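Her-1 protein (Caenorhabditis elegans, PDB 1SZH) dictates male development in the nematode, probably by acting directly in cell signalling during sex determination, and inhibits the function of TRA-2A. Local coordinates at residues D13-C18 against C26-M31; T35-G40 against T99-D104; S77-D82 against V121-F126. The protein carries 2 engineered substitutions. All coordinates share one frame; numbering follows the deposited sequence.

Contact 1 (D13-C18 against C26-M31); sequences DAAEKC and CCIEIM
A15 meets three side chains of helix 24-33 through a single methyl group. Its CB lies 3.8 Å from CG1 of I28 and 4.1 Å from CB of C27. The third partner is the terminal methyl of M31. M31 CE lies 3.8 Å from A15 CB and equally near the backbone N of A15. The neighbouring residue, A14, rests its CB against the sulfur instead, 3.9 Å from M31 SD. The thioether end of M31 thus serves both alanines at once. It gets there by a bend at its last torsion (chi3 -88°), which turns CE toward A15 while SD stays by A14. The side chains of this first shell are all apolar where they meet.

The second shell is partly covalent. C27 is bonded to C19, just past the end of helix 8-18, and C18 is bonded to C54 on helix 47-59. A14 also packs on L55 and V58 of that helix, and I28 and M31 both touch I11. At the back of helix 8-18, away from the contact, K17 NZ forms a salt bridge with D13 OD1 at 3.0 Å.

The axes of segments 13-18 and 26-31 approach to 9.1 Å, and their directions differ by 134°. The small alanines are consistent with this spacing. The arrangement is a disulfide-linked helical hairpin, whose first helix packs on helix 47-59, in a cysteine-rich, all-helical secreted protein.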
ATOM      1  N   ASP A  13      14.495   9.987  10.612  1.00 20.83           N
ATOM      2  CA  ASP A  13      14.510  11.160   9.740  1.00 22.62           C
ATOM      3  C   ASP A  13      13.161  11.320   9.037  1.00 20.60           C
ATOM      4  O   ASP A  13      12.634  12.433   8.929  1.00 19.91           O
ATOM      5  CB  ASP A  13      15.621  11.042   8.703  1.00 19.67           C
ATOM      6  CG  ASP A  13      15.770  12.306   7.855  1.00 29.31           C
ATOM      7  OD1 ASP A  13      15.731  12.195   6.616  1.00 30.24           O
ATOM      8  OD2 ASP A  13      15.930  13.406   8.434  1.00 31.94           O
ATOM      9  N   ALA A  14      12.597  10.209   8.565  1.00 20.32           N
ATOM     10  CA  ALA A  14      11.294  10.272   7.884  1.00 15.84           C
ATOM     11  C   ALA A  14      10.214  10.755   8.861  1.00 15.63           C
ATOM     12  O   ALA A  14       9.362  11.560   8.496  1.00 16.48           O
ATOM     13  CB  ALA A  14      10.924   8.899   7.322  1.00 15.99           C
ATOM     14  N   ALA A  15      10.237  10.235  10.090  1.00 16.69           N
ATOM     15  CA  ALA A  15       9.258  10.647  11.080  1.00 15.92           C
ATOM     16  C   ALA A  15       9.369  12.152  11.358  1.00 18.07           C
ATOM     17  O   ALA A  15       8.361  12.854  11.437  1.00 19.15           O
ATOM     18  CB  ALA A  15       9.441   9.847  12.382  1.00 19.31           C
ATOM     19  N   GLU A  16      10.600  12.635  11.488  1.00 20.59           N
ATOM     20  CA  GLU A  16      10.840  14.056  11.763  1.00 19.77           C
ATOM     21  C   GLU A  16      10.361  14.968  10.634  1.00 19.74           C
ATOM     22  O   GLU A  16       9.870  16.077  10.883  1.00 24.38           O
ATOM     23  CB  GLU A  16      12.338  14.282  11.999  1.00 26.43           C
ATOM     24  CG  GLU A  16      12.873  13.581  13.248  1.00 38.39           C
ATOM     25  CD  GLU A  16      14.375  13.325  13.189  1.00 50.29           C
ATOM     26  OE1 GLU A  16      15.060  13.970  12.367  1.00 62.04           O
ATOM     27  OE2 GLU A  16      14.873  12.483  13.974  1.00 54.03           O
ATOM     28  N   LYS A  17      10.494  14.510   9.399  1.00 19.25           N
ATOM     29  CA  LYS A  17      10.104  15.302   8.241  1.00 18.45           C
ATOM     30  C   LYS A  17       8.640  15.215   7.883  1.00 21.86           C
ATOM     31  O   LYS A  17       8.096  16.103   7.237  1.00 21.98           O
ATOM     32  CB  LYS A  17      10.914  14.860   7.015  1.00 19.18           C
ATOM     33  CG  LYS A  17      12.409  15.171   7.137  1.00 20.98           C
ATOM     34  CD  LYS A  17      13.195  14.663   5.958  1.00 23.55           C
ATOM     35  CE  LYS A  17      14.652  15.162   6.045  1.00 32.13           C
ATOM     36  NZ  LYS A  17      15.485  14.618   4.940  1.00 33.30           N
ATOM     37  N   CYS A  18       7.982  14.162   8.346  1.00 17.82           N
ATOM     38  CA  CYS A  18       6.608  13.929   7.941  1.00 16.61           C
ATOM     39  C   CYS A  18       5.499  13.935   8.981  1.00 15.57           C
ATOM     40  O   CYS A  18       4.349  14.143   8.627  1.00 18.42           O
ATOM     41  CB  CYS A  18       6.551  12.581   7.225  1.00 16.08           C
ATOM     42  SG  CYS A  18       7.710  12.426   5.842  1.00 17.20           S
ATOM     43  N   CYS A  26       4.762   7.301  17.214  1.00 19.31           N
ATOM     44  CA  CYS A  26       3.797   6.473  16.512  1.00 21.07           C
ATOM     45  C   CYS A  26       4.261   6.226  15.080  1.00 16.39           C
ATOM     46  O   CYS A  26       4.165   5.111  14.580  1.00 16.80           O
ATOM     47  CB  CYS A  26       2.400   7.121  16.496  1.00 22.72           C
ATOM     48  SG  CYS A  26       1.142   6.110  15.701  1.00 26.94           S
ATOM     49  N   CYS A  27       4.764   7.264  14.421  1.00 17.00           N
ATOM     50  CA  CYS A  27       5.249   7.095  13.049  1.00 15.96           C
ATOM     51  C   CYS A  27       6.429   6.138  12.987  1.00 14.18           C
ATOM     52  O   CYS A  27       6.520   5.307  12.086  1.00 14.45           O
ATOM     53  CB  CYS A  27       5.608   8.459  12.462  1.00 15.05           C
ATOM     54  SG  CYS A  27       4.092   9.278  11.936  1.00 20.19           S
ATOM     55  N   ILE A  28       7.335   6.242  13.952  1.00 15.68           N
ATOM     56  CA  ILE A  28       8.480   5.331  14.013  1.00 16.38           C
ATOM     57  C   ILE A  28       7.958   3.912  14.197  1.00 16.88           C
ATOM     58  O   ILE A  28       8.436   2.977  13.544  1.00 14.80           O
ATOM     59  CB  ILE A  28       9.418   5.736  15.163  1.00 17.60           C
ATOM     60  CG1 ILE A  28      10.153   7.023  14.775  1.00 19.60           C
ATOM     61  CG2 ILE A  28      10.433   4.639  15.462  1.00 17.91           C
ATOM     62  CD1 ILE A  28      10.841   7.720  15.938  1.00 21.54           C
ATOM     63  N   GLU A  29       6.943   3.755  15.049  1.00 16.14           N
ATOM     64  CA  GLU A  29       6.374   2.418  15.296  1.00 19.12           C
ATOM     65  C   GLU A  29       5.742   1.783  14.064  1.00 15.25           C
ATOM     66  O   GLU A  29       6.009   0.617  13.753  1.00 15.30           O
ATOM     67  CB  GLU A  29       5.332   2.482  16.409  1.00 22.78           C
ATOM     68  CG  GLU A  29       5.907   2.658  17.795  1.00 31.34           C
ATOM     69  CD  GLU A  29       5.610   1.464  18.699  1.00 28.21           C
ATOM     70  OE1 GLU A  29       6.544   0.985  19.361  1.00 34.00           O
ATOM     71  OE2 GLU A  29       4.437   1.022  18.757  1.00 32.94           O
ATOM     72  N   ILE A  30       4.907   2.542  13.339  1.00 13.09           N
ATOM     73  CA  ILE A  30       4.297   1.935  12.168  1.00 14.32           C
ATOM     74  C   ILE A  30       5.341   1.652  11.086  1.00 13.55           C
ATOM     75  O   ILE A  30       5.197   0.709  10.314  1.00 13.86           O
ATOM     76  CB  ILE A  30       3.099   2.769  11.637  1.00 14.06           C
ATOM     77  CG1 ILE A  30       3.541   4.111  11.046  1.00 15.07           C
ATOM     78  CG2 ILE A  30       2.127   3.042  12.793  1.00 13.16           C
ATOM     79  CD1 ILE A  30       3.875   4.067   9.550  1.00 16.53           C
ATOM     80  N   MET A  31       6.422   2.421  11.045  1.00 12.18           N
ATOM     81  CA  MET A  31       7.454   2.104  10.056  1.00 13.46           C
ATOM     82  C   MET A  31       8.229   0.833  10.429  1.00 13.24           C
ATOM     83  O   MET A  31       8.500  -0.015   9.576  1.00 16.54           O
ATOM     84  CB  MET A  31       8.428   3.274   9.893  1.00 12.73           C
ATOM     85  CG  MET A  31       7.811   4.411   9.074  1.00 14.84           C
ATOM     86  SD  MET A  31       8.982   5.759   8.724  1.00 15.66           S
ATOM     87  CE  MET A  31       8.734   6.778  10.186  1.00 15.97           C
TER

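Contact 2 (T35-G40 against T99-D104); sequences TPIRCG and TSPSID
P36 packs against T99 and S100 where the two loops come nearest. The tight part is here. P36 CG is 3.3 Å from T99 OG1, and P36 CD is 3.4 Å from S100 OG. The alpha carbon of P36 also points a C-H at a carbonyl, with P36 CA 3.3 Å from T99 O and an angle of 142° at the hydrogen. The S100 hydroxyl reaches the T35-P36 peptide because OG stands anti to its own carbonyl carbon (chi1 -66°). Both hydroxyls have their polar partners at the end of helix 85-97: S100 OG bonds to N96 O, while T99 OG1 bonds to K95 O and N96 O.

I37 and P101 make ordinary apolar packing at van der Waals distance, with I37 CG1 4.0 Å from P101 CG. I30 of helix 24-33 touches both residues, and so does Y52 of helix 47-59.

The looser parts are bridged by water. Two waters join the backbones. One donates to T35 O at 2.8 Å and accepts from S102 N. The other accepts from I37 N and donates to T99 O at 2.6 Å. S100 to I103 form a type I beta turn, and D104 then caps helix 105-115 through T107 N.

The loops therefore meet by proline and C-H contacts, while two pairs of backbone groups are joined through water. P36 N has no hydrogen to give the S100 hydroxyl, which bonds to N96 O instead, so their closeness is packing.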
ATOM      1  N   THR A  35       3.271  -1.289   9.208  1.00 14.25           N
ATOM      2  CA  THR A  35       1.807  -1.214   9.232  1.00 13.23           C
ATOM      3  C   THR A  35       1.328   0.135   8.691  1.00 16.07           C
ATOM      4  O   THR A  35       2.128   1.050   8.448  1.00 15.81           O
ATOM      5  CB  THR A  35       1.274  -1.372  10.679  1.00 19.82           C
ATOM      6  OG1 THR A  35       1.791  -0.312  11.506  1.00 23.15           O
ATOM      7  CG2 THR A  35       1.711  -2.701  11.244  1.00 20.82           C
ATOM      8  N   PRO A  36       0.008   0.279   8.492  1.00 16.22           N
ATOM      9  CA  PRO A  36      -0.527   1.545   7.990  1.00 15.02           C
ATOM     10  C   PRO A  36      -0.398   2.647   9.028  1.00 16.10           C
ATOM     11  O   PRO A  36      -0.251   2.395  10.230  1.00 18.71           O
ATOM     12  CB  PRO A  36      -1.999   1.232   7.719  1.00 19.65           C
ATOM     13  CG  PRO A  36      -1.992  -0.240   7.416  1.00 18.37           C
ATOM     14  CD  PRO A  36      -0.999  -0.797   8.418  1.00 16.12           C
ATOM     15  N   ILE A  37      -0.486   3.885   8.562  1.00 17.06           N
ATOM     16  CA  ILE A  37      -0.418   5.037   9.449  1.00 17.47           C
ATOM     17  C   ILE A  37      -1.773   5.268  10.145  1.00 27.05           C
ATOM     18  O   ILE A  37      -2.807   5.402   9.487  1.00 24.67           O
ATOM     19  CB  ILE A  37      -0.101   6.332   8.663  1.00 18.91           C
ATOM     20  CG1 ILE A  37       1.255   6.219   7.970  1.00 24.12           C
ATOM     21  CG2 ILE A  37      -0.146   7.541   9.613  1.00 19.86           C
ATOM     22  CD1 ILE A  37       1.456   7.212   6.814  1.00 19.85           C
ATOM     23  N   ARG A  38      -1.780   5.299  11.469  1.00 25.84           N
ATOM     24  CA  ARG A  38      -3.012   5.611  12.195  1.00 30.80           C
ATOM     25  C   ARG A  38      -2.582   6.884  12.928  1.00 25.98           C
ATOM     26  O   ARG A  38      -2.758   8.005  12.423  1.00 33.64           O
ATOM     27  CB  ARG A  38      -3.373   4.447  13.120  1.00 36.27           C
ATOM     28  CG  ARG A  38      -3.781   3.214  12.293  1.00 46.25           C
ATOM     29  CD  ARG A  38      -4.379   2.071  13.107  1.00 60.04           C
ATOM     30  NE  ARG A  38      -4.832   0.992  12.226  1.00 63.98           N
ATOM     31  CZ  ARG A  38      -5.358  -0.160  12.638  1.00 67.56           C
ATOM     32  NH1 ARG A  38      -5.510  -0.405  13.936  1.00 61.90           N
ATOM     33  NH2 ARG A  38      -5.732  -1.074  11.747  1.00 66.33           N
ATOM     34  N   CYS A  39      -2.018   6.721  14.104  1.00 24.44           N
ATOM     35  CA  CYS A  39      -1.449   7.833  14.816  1.00 20.40           C
ATOM     36  C   CYS A  39      -2.309   9.016  15.231  1.00 21.24           C
ATOM     37  O   CYS A  39      -1.777  10.094  15.500  1.00 25.00           O
ATOM     38  CB  CYS A  39      -0.238   8.314  14.002  1.00 21.74           C
ATOM     39  SG  CYS A  39       0.921   6.962  13.670  1.00 24.40           S
ATOM     40  N   GLY A  40      -3.617   8.838  15.264  1.00 23.25           N
ATOM     41  CA  GLY A  40      -4.455   9.931  15.711  1.00 26.22           C
ATOM     42  C   GLY A  40      -4.668  11.028  14.698  1.00 30.75           C
ATOM     43  O   GLY A  40      -5.021  12.152  15.053  1.00 28.66           O
ATOM     44  N   THR A  99      -1.035  -0.066   2.115  1.00 13.76           N
ATOM     45  CA  THR A  99      -1.156   1.209   2.812  1.00 13.20           C
ATOM     46  C   THR A  99      -0.078   1.338   3.915  1.00 14.17           C
ATOM     47  O   THR A  99      -0.160   2.227   4.759  1.00 14.64           O
ATOM     48  CB  THR A  99      -2.576   1.399   3.429  1.00 15.25           C
ATOM     49  OG1 THR A  99      -2.907   0.263   4.239  1.00 15.09           O
ATOM     50  CG2 THR A  99      -3.625   1.564   2.328  1.00 17.65           C
ATOM     51  N   SER A 100       0.929   0.452   3.886  1.00 13.82           N
ATOM     52  CA  SER A 100       2.028   0.437   4.871  1.00 12.76           C
ATOM     53  C   SER A 100       3.216   1.129   4.176  1.00 12.71           C
ATOM     54  O   SER A 100       3.918   0.525   3.377  1.00 14.09           O
ATOM     55  CB  SER A 100       2.362  -1.010   5.254  1.00 12.82           C
ATOM     56  OG  SER A 100       1.252  -1.570   5.947  1.00 16.25           O
ATOM     57  N   PRO A 101       3.466   2.403   4.505  1.00 13.32           N
ATOM     58  CA  PRO A 101       4.563   3.117   3.835  1.00 14.46           C
ATOM     59  C   PRO A 101       5.973   2.576   3.888  1.00 14.99           C
ATOM     60  O   PRO A 101       6.755   2.829   2.956  1.00 15.65           O
ATOM     61  CB  PRO A 101       4.460   4.531   4.406  1.00 13.26           C
ATOM     62  CG  PRO A 101       3.973   4.292   5.815  1.00 14.02           C
ATOM     63  CD  PRO A 101       2.887   3.227   5.584  1.00 13.59           C
ATOM     64  N   SER A 102       6.312   1.822   4.936  1.00 12.40           N
ATOM     65  CA  SER A 102       7.680   1.315   5.011  1.00 13.91           C
ATOM     66  C   SER A 102       7.931  -0.039   4.354  1.00 16.12           C
ATOM     67  O   SER A 102       9.064  -0.531   4.371  1.00 17.24           O
ATOM     68  CB  SER A 102       8.131   1.246   6.466  1.00 14.91           C
ATOM     69  OG  SER A 102       7.367   0.282   7.172  1.00 14.01           O
ATOM     70  N   ILE A 103       6.897  -0.660   3.792  1.00 14.41           N
ATOM     71  CA  ILE A 103       7.103  -1.948   3.131  1.00 14.73           C
ATOM     72  C   ILE A 103       7.386  -1.692   1.650  1.00 14.43           C
ATOM     73  O   ILE A 103       6.571  -1.090   0.943  1.00 14.82           O
ATOM     74  CB  ILE A 103       5.869  -2.858   3.261  1.00 14.68           C
ATOM     75  CG1 ILE A 103       5.512  -3.047   4.731  1.00 15.36           C
ATOM     76  CG2 ILE A 103       6.184  -4.229   2.632  1.00 14.01           C
ATOM     77  CD1 ILE A 103       4.257  -3.920   5.006  1.00 17.54           C
ATOM     78  N   ASP A 104       8.549  -2.133   1.193  1.00 16.87           N
ATOM     79  CA  ASP A 104       8.888  -1.893  -0.199  1.00 20.59           C
ATOM     80  C   ASP A 104       8.039  -2.715  -1.155  1.00 20.11           C
ATOM     81  O   ASP A 104       7.384  -3.678  -0.770  1.00 16.74           O
ATOM     82  CB  ASP A 104      10.380  -2.119  -0.452  1.00 19.80           C
ATOM     83  CG  ASP A 104      10.826  -3.538  -0.174  1.00 28.69           C
ATOM     84  OD1 ASP A 104      10.237  -4.489  -0.717  1.00 26.21           O
ATOM     85  OD2 ASP A 104      11.795  -3.705   0.590  1.00 49.57           O
TER
HETATM   86  O   HOH W   1       4.608   0.990   7.176  1.00 14.73           O
HETATM   87  O   HOH W   2      -0.989   4.527   5.740  1.00 17.57           O

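Contact 3 (S77-D82 against V121-F126)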
ATOM      1  N   SER A  77      -9.319  -4.756  -3.890  1.00 18.68           N
ATOM      2  CA  SER A  77     -10.684  -5.242  -3.807  1.00 21.88           C
ATOM      3  C   SER A  77     -10.947  -6.412  -4.725  1.00 21.88           C
ATOM      4  O   SER A  77     -11.857  -7.207  -4.473  1.00 20.48           O
ATOM      5  CB  SER A  77     -11.665  -4.111  -4.130  1.00 26.20           C
ATOM      6  OG  SER A  77     -11.568  -3.112  -3.132  1.00 31.10           O
ATOM      7  N   VAL A  78     -10.142  -6.547  -5.772  1.00 18.19           N
ATOM      8  CA  VAL A  78     -10.389  -7.641  -6.707  1.00 21.82           C
ATOM      9  C   VAL A  78     -10.234  -9.029  -6.107  1.00 22.89           C
ATOM     10  O   VAL A  78     -10.854  -9.979  -6.564  1.00 21.96           O
ATOM     11  CB  VAL A  78      -9.497  -7.558  -7.963  1.00 22.15           C
ATOM     12  CG1 VAL A  78      -8.072  -8.005  -7.673  1.00 24.41           C
ATOM     13  CG2 VAL A  78     -10.105  -8.407  -9.063  1.00 27.82           C
ATOM     14  N   PHE A  79      -9.420  -9.162  -5.066  1.00 18.53           N
ATOM     15  CA  PHE A  79      -9.201 -10.477  -4.489  1.00 15.31           C
ATOM     16  C   PHE A  79     -10.405 -11.052  -3.779  1.00 20.70           C
ATOM     17  O   PHE A  79     -10.510 -12.271  -3.633  1.00 24.46           O
ATOM     18  CB  PHE A  79      -7.997 -10.429  -3.568  1.00 17.57           C
ATOM     19  CG  PHE A  79      -6.720 -10.181  -4.293  1.00 14.92           C
ATOM     20  CD1 PHE A  79      -6.040  -8.967  -4.129  1.00 15.09           C
ATOM     21  CD2 PHE A  79      -6.225 -11.125  -5.194  1.00 17.40           C
ATOM     22  CE1 PHE A  79      -4.880  -8.709  -4.855  1.00 13.59           C
ATOM     23  CE2 PHE A  79      -5.067 -10.879  -5.923  1.00 16.20           C
ATOM     24  CZ  PHE A  79      -4.393  -9.663  -5.758  1.00 16.11           C
ATOM     25  N   GLY A  80     -11.324 -10.173  -3.384  1.00 20.82           N
ATOM     26  CA  GLY A  80     -12.523 -10.614  -2.701  1.00 27.51           C
ATOM     27  C   GLY A  80     -13.552 -11.164  -3.671  1.00 29.33           C
ATOM     28  O   GLY A  80     -14.598 -11.648  -3.248  1.00 31.71           O
ATOM     29  N   ASN A  81     -13.267 -11.095  -4.970  1.00 26.04           N
ATOM     30  CA  ASN A  81     -14.223 -11.604  -5.953  1.00 33.08           C
ATOM     31  C   ASN A  81     -14.231 -13.116  -5.844  1.00 39.72           C
ATOM     32  O   ASN A  81     -15.150 -13.788  -6.309  1.00 44.05           O
ATOM     33  CB  ASN A  81     -13.864 -11.124  -7.361  1.00 36.67           C
ATOM     34  CG  ASN A  81     -14.233  -9.658  -7.585  1.00 49.60           C
ATOM     35  OD1 ASN A  81     -15.393  -9.266  -7.424  1.00 53.50           O
ATOM     36  ND2 ASN A  81     -13.250  -8.847  -7.956  1.00 58.33           N
ATOM     37  N   ASP A  82     -13.184 -13.641  -5.222  1.00 39.45           N
ATOM     38  CA  ASP A  82     -13.091 -15.065  -4.967  1.00 49.67           C
ATOM     39  C   ASP A  82     -13.970 -15.139  -3.722  1.00 51.58           C
ATOM     40  O   ASP A  82     -13.487 -14.965  -2.601  1.00 49.38           O
ATOM     41  CB  ASP A  82     -11.654 -15.448  -4.611  1.00 50.23           C
ATOM     42  CG  ASP A  82     -11.496 -16.920  -4.338  1.00 57.07           C
ATOM     43  OD1 ASP A  82     -12.280 -17.462  -3.534  1.00 62.14           O
ATOM     44  OD2 ASP A  82     -10.586 -17.538  -4.922  1.00 64.44           O
ATOM     45  N   VAL A 121      -5.719 -15.539 -11.949  1.00 23.98           N
ATOM     46  CA  VAL A 121      -6.502 -14.580 -12.729  1.00 21.07           C
ATOM     47  C   VAL A 121      -6.729 -13.296 -11.937  1.00 24.73           C
ATOM     48  O   VAL A 121      -6.663 -12.199 -12.497  1.00 22.51           O
ATOM     49  CB  VAL A 121      -7.876 -15.168 -13.127  1.00 24.86           C
ATOM     50  CG1 VAL A 121      -8.743 -14.094 -13.806  1.00 36.54           C
ATOM     51  CG2 VAL A 121      -7.679 -16.336 -14.083  1.00 39.78           C
ATOM     52  N   LEU A 122      -7.009 -13.426 -10.641  1.00 22.25           N
ATOM     53  CA  LEU A 122      -7.249 -12.237  -9.815  1.00 21.50           C
ATOM     54  C   LEU A 122      -5.968 -11.413  -9.616  1.00 21.35           C
ATOM     55  O   LEU A 122      -6.026 -10.182  -9.584  1.00 19.06           O
ATOM     56  CB  LEU A 122      -7.852 -12.641  -8.464  1.00 21.56           C
ATOM     57  CG  LEU A 122      -9.215 -13.369  -8.470  1.00 30.87           C
ATOM     58  CD1 LEU A 122      -9.691 -13.552  -7.032  1.00 29.69           C
ATOM     59  CD2 LEU A 122     -10.257 -12.593  -9.275  1.00 30.35           C
ATOM     60  N   TYR A 123      -4.823 -12.081  -9.473  1.00 18.26           N
ATOM     61  CA  TYR A 123      -3.548 -11.378  -9.337  1.00 16.39           C
ATOM     62  C   TYR A 123      -3.248 -10.598 -10.633  1.00 19.27           C
ATOM     63  O   TYR A 123      -2.751  -9.461 -10.601  1.00 18.41           O
ATOM     64  CB  TYR A 123      -2.391 -12.345  -9.055  1.00 17.04           C
ATOM     65  CG  TYR A 123      -1.079 -11.637  -8.873  1.00 18.74           C
ATOM     66  CD1 TYR A 123      -0.848 -10.879  -7.729  1.00 21.77           C
ATOM     67  CD2 TYR A 123      -0.087 -11.668  -9.859  1.00 28.46           C
ATOM     68  CE1 TYR A 123       0.325 -10.166  -7.563  1.00 26.54           C
ATOM     69  CE2 TYR A 123       1.104 -10.945  -9.700  1.00 30.30           C
ATOM     70  CZ  TYR A 123       1.294 -10.199  -8.546  1.00 31.62           C
ATOM     71  OH  TYR A 123       2.440  -9.464  -8.341  1.00 35.35           O
ATOM     72  N   LYS A 124      -3.549 -11.203 -11.780  1.00 20.53           N
ATOM     73  CA  LYS A 124      -3.303 -10.504 -13.042  1.00 18.05           C
ATOM     74  C   LYS A 124      -4.215  -9.288 -13.145  1.00 17.30           C
ATOM     75  O   LYS A 124      -3.800  -8.248 -13.667  1.00 20.04           O
ATOM     76  CB  LYS A 124      -3.524 -11.448 -14.226  1.00 23.02           C
ATOM     77  CG  LYS A 124      -2.455 -12.521 -14.328  1.00 32.15           C
ATOM     78  CD  LYS A 124      -2.658 -13.413 -15.553  1.00 42.60           C
ATOM     79  CE  LYS A 124      -1.530 -14.436 -15.680  1.00 54.04           C
ATOM     80  NZ  LYS A 124      -1.736 -15.401 -16.806  1.00 61.77           N
ATOM     81  N   CYS A 125      -5.441  -9.400 -12.652  1.00 19.25           N
ATOM     82  CA  CYS A 125      -6.369  -8.269 -12.682  1.00 20.55           C
ATOM     83  C   CYS A 125      -5.854  -7.160 -11.747  1.00 19.49           C
ATOM     84  O   CYS A 125      -5.916  -5.978 -12.063  1.00 18.49           O
ATOM     85  CB  CYS A 125      -7.748  -8.721 -12.240  1.00 20.85           C
ATOM     86  SG  CYS A 125      -9.000  -7.459 -12.254  1.00 31.41           S
ATOM     87  N   PHE A 126      -5.335  -7.555 -10.587  1.00 16.86           N
ATOM     88  CA  PHE A 126      -4.783  -6.596  -9.638  1.00 15.60           C
ATOM     89  C   PHE A 126      -3.653  -5.820 -10.336  1.00 16.93           C
ATOM     90  O   PHE A 126      -3.561  -4.594 -10.234  1.00 16.14           O
ATOM     91  CB  PHE A 126      -4.237  -7.375  -8.409  1.00 12.42           C
ATOM     92  CG  PHE A 126      -3.366  -6.548  -7.467  1.00 11.87           C
ATOM     93  CD1 PHE A 126      -3.937  -5.626  -6.590  1.00 14.52           C
ATOM     94  CD2 PHE A 126      -1.985  -6.713  -7.461  1.00 16.44           C
ATOM     95  CE1 PHE A 126      -3.134  -4.866  -5.709  1.00 14.53           C
ATOM     96  CE2 PHE A 126      -1.156  -5.962  -6.576  1.00 19.50           C
ATOM     97  CZ  PHE A 126      -1.731  -5.037  -5.706  1.00 16.24           C
TER
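F79 lays the far end of its ring against F126. F79 CZ is 3.5 Å from F126 CB, and the two ring planes meet obliquely at 42° with centroids 5.3 Å apart. F79 CE2 reaches the backbone of Y123, 3.8 Å from its N. One face of the F79 ring is covered by V78 CG1, which sits over its centre. That same methyl is 3.5 Å from L122 O. The first torsion of V78 (chi1 76°) puts CG1 over the ring and sends the other branch, CG2, to the sulfur, 3.5 Å from C125 SG.

The contact sets an extended 3-10 segment against helix 120-134. I112 of helix 105-115 and C94 of helix 85-97 also touch both phenylalanines, so several helices share this core. C125 is further tied by a disulfide to C148. An alanine in place of F79 would probably open a gap beside F126 and Y123 and leave V78 CG1 without the ring beneath it.

L122 spreads its two branches along the 3-10 segment. L122 CD1 touches D82 CB at 3.6 Å, and CD2 lies near V78 CG2. Beside this, V78 O accepts from both the backbone N and ND2 of N81, which come from the same face of its plane.

From the N terminus, contact 1 closes first. It folds helix 24-33 back on helix 8-18 across a short connection. The chain enters the loop 35-40 of contact 2, which is closed much later by 99-104, after helices 47-59 and 85-97. Contact 3 opens within that span at 77-82 and closes beyond it at 121-126, so contacts 2 and 3 cross. Contacts 1 and 2 touch through the C26-C39 disulfide and the packing of I30 on I37. Contact 3 lies on the other side of the chain's centre, its nearest atoms about 9 Å from contact 2, and ties the loop between helices 47-59 and 85-97 to helix 120-134. Contact 2 joins the N-terminal helices to the chain leading into helix 105-115.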